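PDB 6W3Y: putative methyl-accepting chemotaxis signal transduction protein from Campylobacter jejuni, which probably senses small extracellular ligands, alanine among them, through a double Cache (dCache) periplasmic domain and passes the signal on to the chemotaxis machinery. Local coordinates for residues L79-G84 / G155-D160; N223-G228 / E242-I247. All blocks are in the same frame, centred on the assembly; numbering follows the deposited sequence.

Contact 1 (L79-G84 / G155-D160); sequences LNVYLG and GVLGVD. With ALA (alanine), chain C.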
loop_
_atom_site.group_PDB
_atom_site.type_symbol
_atom_site.label_atom_id
_atom_site.label_comp_id
_atom_site.label_asym_id
_atom_site.label_seq_id
_atom_site.Cartn_x
_atom_site.Cartn_y
_atom_site.Cartn_z
ATOM N N LEU A 79 -2.576 12.867 2.787
ATOM C CA LEU A 79 -2.242 13.447 4.087
ATOM C C LEU A 79 -1.194 14.578 3.936
ATOM O O LEU A 79 -1.330 15.658 4.509
ATOM C CB LEU A 79 -1.748 12.377 5.038
ATOM C CG LEU A 79 -1.641 12.802 6.486
ATOM C CD1 LEU A 79 -3.071 13.035 7.044
ATOM C CD2 LEU A 79 -0.918 11.729 7.298
ATOM N N ASN A 80 -0.135 14.273 3.178
ATOM C CA ASN A 80 0.962 15.226 2.914
ATOM C C ASN A 80 1.382 15.057 1.455
ATOM O O ASN A 80 1.424 13.897 0.980
ATOM C CB ASN A 80 2.186 14.998 3.809
ATOM C CG ASN A 80 1.917 15.030 5.273
ATOM O OD1 ASN A 80 1.563 16.077 5.814
ATOM N ND2 ASN A 80 2.156 13.890 5.929
ATOM N N VAL A 81 1.818 16.138 0.843
ATOM C CA VAL A 81 2.439 16.086 -0.473
ATOM C C VAL A 81 3.587 17.092 -0.402
ATOM O O VAL A 81 3.398 18.218 0.066
ATOM C CB VAL A 81 1.436 16.454 -1.601
ATOM C CG1 VAL A 81 2.137 16.472 -2.951
ATOM C CG2 VAL A 81 0.289 15.443 -1.666
ATOM N N TYR A 82 4.793 16.678 -0.822
ATOM C CA TYR A 82 5.986 17.458 -0.481
ATOM C C TYR A 82 7.108 17.225 -1.483
ATOM O O TYR A 82 7.106 16.236 -2.212
ATOM C CB TYR A 82 6.415 17.179 0.978
ATOM C CG TYR A 82 6.507 15.715 1.332
ATOM C CD1 TYR A 82 5.384 15.046 1.821
ATOM C CD2 TYR A 82 7.678 14.961 1.213
ATOM C CE1 TYR A 82 5.442 13.687 2.139
ATOM C CE2 TYR A 82 7.756 13.626 1.559
ATOM C CZ TYR A 82 6.618 12.982 2.036
ATOM O OH TYR A 82 6.701 11.655 2.375
ATOM N N LEU A 83 8.096 18.143 -1.447
ATOM C CA LEU A 83 9.254 18.075 -2.298
ATOM C C LEU A 83 10.484 18.303 -1.430
ATOM O O LEU A 83 10.672 19.389 -0.849
ATOM C CB LEU A 83 9.182 19.116 -3.403
ATOM C CG LEU A 83 10.337 19.117 -4.401
ATOM C CD1 LEU A 83 10.367 17.842 -5.223
ATOM C CD2 LEU A 83 10.263 20.336 -5.304
ATOM N N GLY A 84 11.335 17.303 -1.352
ATOM C CA GLY A 84 12.589 17.378 -0.591
ATOM C C GLY A 84 13.763 17.763 -1.466
ATOM O O GLY A 84 13.909 17.244 -2.576
ATOM N N GLY A 155 14.462 17.571 -7.013
ATOM C CA GLY A 155 14.287 17.097 -5.664
ATOM C C GLY A 155 13.495 15.808 -5.705
ATOM O O GLY A 155 13.248 15.256 -6.767
ATOM N N VAL A 156 13.127 15.342 -4.513
ATOM C CA VAL A 156 12.365 14.078 -4.394
ATOM C C VAL A 156 10.945 14.429 -3.935
ATOM O O VAL A 156 10.731 15.004 -2.867
ATOM C CB VAL A 156 13.005 13.108 -3.398
ATOM C CG1 VAL A 156 12.100 11.894 -3.206
ATOM C CG2 VAL A 156 14.384 12.671 -3.867
ATOM N N LEU A 157 9.981 14.066 -4.788
ATOM C CA LEU A 157 8.565 14.244 -4.493
ATOM C C LEU A 157 8.156 13.122 -3.537
ATOM O O LEU A 157 8.503 11.961 -3.753
ATOM C CB LEU A 157 7.801 14.122 -5.823
ATOM C CG LEU A 157 6.289 14.151 -5.745
ATOM C CD1 LEU A 157 5.799 15.503 -5.257
ATOM C CD2 LEU A 157 5.709 13.847 -7.117
ATOM N N GLY A 158 7.329 13.467 -2.550
ATOM C CA GLY A 158 6.683 12.448 -1.725
ATOM C C GLY A 158 5.190 12.708 -1.593
ATOM O O GLY A 158 4.750 13.849 -1.510
ATOM N N VAL A 159 4.439 11.596 -1.576
ATOM C CA VAL A 159 2.987 11.596 -1.418
ATOM C C VAL A 159 2.648 10.602 -0.304
ATOM O O VAL A 159 2.968 9.425 -0.425
ATOM C CB VAL A 159 2.287 11.194 -2.723
ATOM C CG1 VAL A 159 0.786 11.092 -2.483
ATOM C CG2 VAL A 159 2.610 12.157 -3.851
ATOM N N ASP A 160 2.018 11.089 0.779
ATOM C CA ASP A 160 1.678 10.216 1.896
ATOM C C ASP A 160 0.167 9.955 1.891
ATOM O O ASP A 160 -0.653 10.870 1.958
ATOM C CB ASP A 160 1.974 10.890 3.261
ATOM C CG ASP A 160 3.445 11.112 3.536
ATOM O OD1 ASP A 160 4.298 10.554 2.805
ATOM O OD2 ASP A 160 3.715 11.851 4.525
HETATM N N ALA C . 6.065 11.396 5.927
HETATM C CA ALA C . 7.405 12.011 5.684
HETATM C C ALA C . 8.310 11.667 6.837
HETATM O O ALA C . 7.827 11.177 7.884
HETATM C CB ALA C . 7.268 13.502 5.573
HETATM O OXT ALA C . 9.545 11.844 6.639
#

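Contact 2 (N223-G228 / E242-I247); sequences NEERLG and ESADII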
loop_
_atom_site.group_PDB
_atom_site.type_symbol
_atom_site.label_atom_id
_atom_site.label_comp_id
_atom_site.label_asym_id
_atom_site.label_seq_id
_atom_site.Cartn_x
_atom_site.Cartn_y
_atom_site.Cartn_z
ATOM N N ASN A 223 -8.620 -28.944 15.691
ATOM C CA ASN A 223 -8.915 -30.291 15.171
ATOM C C ASN A 223 -10.032 -30.359 14.114
ATOM O O ASN A 223 -10.391 -31.445 13.690
ATOM C CB ASN A 223 -9.203 -31.279 16.309
ATOM C CG ASN A 223 -9.008 -32.731 15.891
ATOM O OD1 ASN A 223 -9.868 -33.579 16.149
ATOM N ND2 ASN A 223 -7.860 -33.035 15.275
ATOM N N GLU A 224 -10.505 -29.206 13.636
ATOM C CA GLU A 224 -11.413 -29.148 12.493
ATOM C C GLU A 224 -10.677 -28.722 11.227
ATOM O O GLU A 224 -9.705 -27.950 11.265
ATOM C CB GLU A 224 -12.581 -28.180 12.773
ATOM C CG GLU A 224 -13.384 -28.564 14.011
ATOM C CD GLU A 224 -14.160 -29.846 13.782
ATOM O OE1 GLU A 224 -14.791 -29.981 12.707
ATOM O OE2 GLU A 224 -14.122 -30.738 14.652
ATOM N N GLU A 225 -11.200 -29.170 10.094
ATOM C CA GLU A 225 -10.577 -28.899 8.805
ATOM C C GLU A 225 -11.042 -27.561 8.223
ATOM O O GLU A 225 -12.230 -27.233 8.260
ATOM C CB GLU A 225 -10.880 -30.020 7.796
ATOM C CG GLU A 225 -10.068 -29.901 6.511
ATOM C CD GLU A 225 -10.382 -30.943 5.450
ATOM O OE1 GLU A 225 -11.370 -31.698 5.598
ATOM O OE2 GLU A 225 -9.668 -30.964 4.421
ATOM N N ARG A 226 -10.097 -26.810 7.678
ATOM C CA ARG A 226 -10.333 -25.562 6.976
ATOM C C ARG A 226 -9.641 -25.619 5.624
ATOM O O ARG A 226 -8.772 -26.476 5.392
ATOM C CB ARG A 226 -9.819 -24.386 7.816
ATOM C CG ARG A 226 -10.677 -24.180 9.065
ATOM C CD ARG A 226 -10.297 -22.901 9.798
ATOM N NE ARG A 226 -10.556 -21.685 9.022
ATOM C CZ ARG A 226 -11.751 -21.107 8.928
ATOM N NH1 ARG A 226 -12.808 -21.619 9.535
ATOM N NH2 ARG A 226 -11.892 -20.001 8.228
ATOM N N LEU A 227 -10.055 -24.747 4.706
ATOM C CA LEU A 227 -9.486 -24.697 3.376
ATOM C C LEU A 227 -9.051 -23.236 3.143
ATOM O O LEU A 227 -9.703 -22.314 3.603
ATOM C CB LEU A 227 -10.540 -25.060 2.313
ATOM C CG LEU A 227 -11.212 -26.406 2.499
ATOM C CD1 LEU A 227 -12.447 -26.554 1.604
ATOM C CD2 LEU A 227 -10.224 -27.540 2.259
ATOM N N GLY A 228 -8.027 -23.026 2.334
ATOM C CA GLY A 228 -7.636 -21.672 2.005
ATOM C C GLY A 228 -6.654 -21.584 0.876
ATOM O O GLY A 228 -6.198 -22.594 0.343
ATOM N N GLU A 242 -11.699 -20.655 4.846
ATOM C CA GLU A 242 -13.082 -20.995 5.161
ATOM C C GLU A 242 -13.082 -22.325 5.892
ATOM O O GLU A 242 -12.151 -23.096 5.813
ATOM C CB GLU A 242 -13.964 -21.087 3.903
ATOM C CG GLU A 242 -13.547 -22.202 2.971
ATOM C CD GLU A 242 -14.377 -22.364 1.718
ATOM O OE1 GLU A 242 -15.439 -21.708 1.600
ATOM O OE2 GLU A 242 -13.987 -23.265 0.904
ATOM N N SER A 243 -14.223 -22.644 6.485
ATOM C CA SER A 243 -14.432 -23.989 7.002
ATOM C C SER A 243 -14.515 -24.988 5.862
ATOM O O SER A 243 -15.117 -24.685 4.817
ATOM C CB SER A 243 -15.735 -24.017 7.787
ATOM O OG SER A 243 -16.050 -25.355 8.155
ATOM N N ALA A 244 -14.001 -26.199 6.085
ATOM C CA ALA A 244 -14.201 -27.305 5.144
ATOM C C ALA A 244 -15.558 -28.002 5.257
ATOM O O ALA A 244 -15.795 -28.987 4.551
ATOM C CB ALA A 244 -13.082 -28.339 5.285
ATOM N N ASP A 245 -16.456 -27.485 6.085
ATOM C CA ASP A 245 -17.766 -28.099 6.234
ATOM C C ASP A 245 -18.483 -28.181 4.856
ATOM O O ASP A 245 -19.236 -29.122 4.601
ATOM C CB ASP A 245 -18.642 -27.318 7.225
ATOM C CG ASP A 245 -18.245 -27.517 8.684
ATOM O OD1 ASP A 245 -17.305 -28.296 8.991
ATOM O OD2 ASP A 245 -18.883 -26.854 9.532
ATOM N N ILE A 246 -18.245 -27.203 3.974
ATOM C CA ILE A 246 -18.836 -27.221 2.615
ATOM C C ILE A 246 -18.546 -28.544 1.886
ATOM O O ILE A 246 -19.400 -29.028 1.141
ATOM C CB ILE A 246 -18.428 -25.969 1.782
ATOM C CG1 ILE A 246 -19.115 -25.944 0.400
ATOM C CG2 ILE A 246 -16.907 -25.897 1.610
ATOM C CD1 ILE A 246 -20.628 -26.060 0.405
ATOM N N ILE A 247 -17.343 -29.090 2.032
ATOM C CA ILE A 247 -17.025 -30.345 1.376
ATOM C C ILE A 247 -17.273 -31.594 2.229
ATOM O O ILE A 247 -17.545 -32.649 1.685
ATOM C CB ILE A 247 -15.599 -30.403 0.796
ATOM C CG1 ILE A 247 -14.558 -30.507 1.911
ATOM C CG2 ILE A 247 -15.309 -29.203 -0.094
ATOM C CD1 ILE A 247 -13.130 -30.720 1.418
HETATM O O HOH W 1 -15.936 -27.723 11.383
HETATM O O HOH W 2 -14.135 -26.261 9.900
#

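Contact 1 (L79-G84 / G155-D160)
Tyr-82 and Asp-160 meet because each first torsion lifts its group off the strand on the same face of the sheet. CG of Tyr-82 sits between its backbone N and carbonyl carbon (chi1 49°), which lays the ring back over Gly-158, while CG of Asp-160 stands beside its own backbone N. The ring is carried so close over the glycine that Gly-158 CA lies 3.9 Å from its centroid in a CH-pi contact. The carboxylate stands at the hydroxyl edge of the ring, its plane turned 68° from the ring's, and Tyr-82 OH donates to Asp-160 OD1 on the syn side, 2.7 Å away. OD1 also bonds to Thr-142. The other oxygen, Asp-160 OD2, takes Asn-80 ND2 on its anti side at 2.9 Å, the amide and carboxylate planes being 83° apart, and the ammonium N of the bound alanine at 2.8 Å. With both oxygens engaged, the carboxylate is fixed in rotation. These strands, 80-84 and 152-162, run antiparallel at the centre of the sheet of the first PDC sensor domain, a Cache fold, whose pocket holds the amino acid; its methyl CB rests over the Tyr-82 ring face remote from Gly-158. Tyr-82 and Gly-158 form a hydrogen-bonded pair, with Gly-158 N to Tyr-82 O at 2.8 Å. On the reverse face Val-81 CG1 touches Leu-157 CD1 and Val-159 CG2, each at 4.4 Å, beneath Leu-43 and Phe-39 of helix 4-48.

Contact 2 (N223-G228 / E242-I247)
The backbone oxygen of Glu-225 is gripped from two quarters: Ala-244 N donates to it at 3.0 Å from 36° above the carbonyl plane, and a water donates to it at 2.7 Å. That water also bonds to Ser-243 OG, 2.7 Å away. The same hydroxyl, anti to its backbone N (chi1 172°), accepts from Asp-245 N at 3.0 Å, an ST turn that leads the chain from strand 236-243 into helix 245-248, with Ala-244 at the N-cap. The contact thus marks the open end of a beta hairpin, strands 224-233 and 236-243, in the second, probably membrane-proximal, half of what is probably a double Cache module. Leu-227 and Glu-242 make the hydrogen-bonded antiparallel pair here, with bonds in both directions between their backbone N and O atoms. Their side chains share one face: the Leu-227 methyl CD1 lies 3.7 Å from Glu-242 OE2, whose polar partner is Thr-14 of the long helix 4-48. Leu-227 CG also packs on Ala-244 CB at 3.9 Å, and its CD1 meets the end of Ile-247, so the apolar patch continues from the strand into the short helix. From another side the extended Glu-225 chain runs past that alanine methyl, its CG 3.6 Å from Ala-244 CB, on the way to Ser-218 and Asn-248. Arg-226 bends at chi3 (64°) to lay one guanidinium face over the Glu-242 to Ser-243 peptide, with Glu-242 C 3.4 Å above its plane; NE and NH2 bond to Tyr-219 and Thr-241.

From the N terminus the chain runs through helix 4-48, then helix 58-76, before entering the first sheet. Contact 1 closes a loop of 70 residues there, joining strand 80-84 to strand 152-162 and so bringing the two halves of the six-stranded sheet together. Helix 163-172 then leads to the second, five-stranded sheet, where contact 2 closes a short hairpin loop of 13 residues near the C terminus. The two follow in series, neither nesting nor crossing, with centres about 46 Å apart on opposite sides of the chain's centre. Helix 4-48 links them: its residues near 40 pack against contact 1, and Thr-14 and Gln-18 against contact 2.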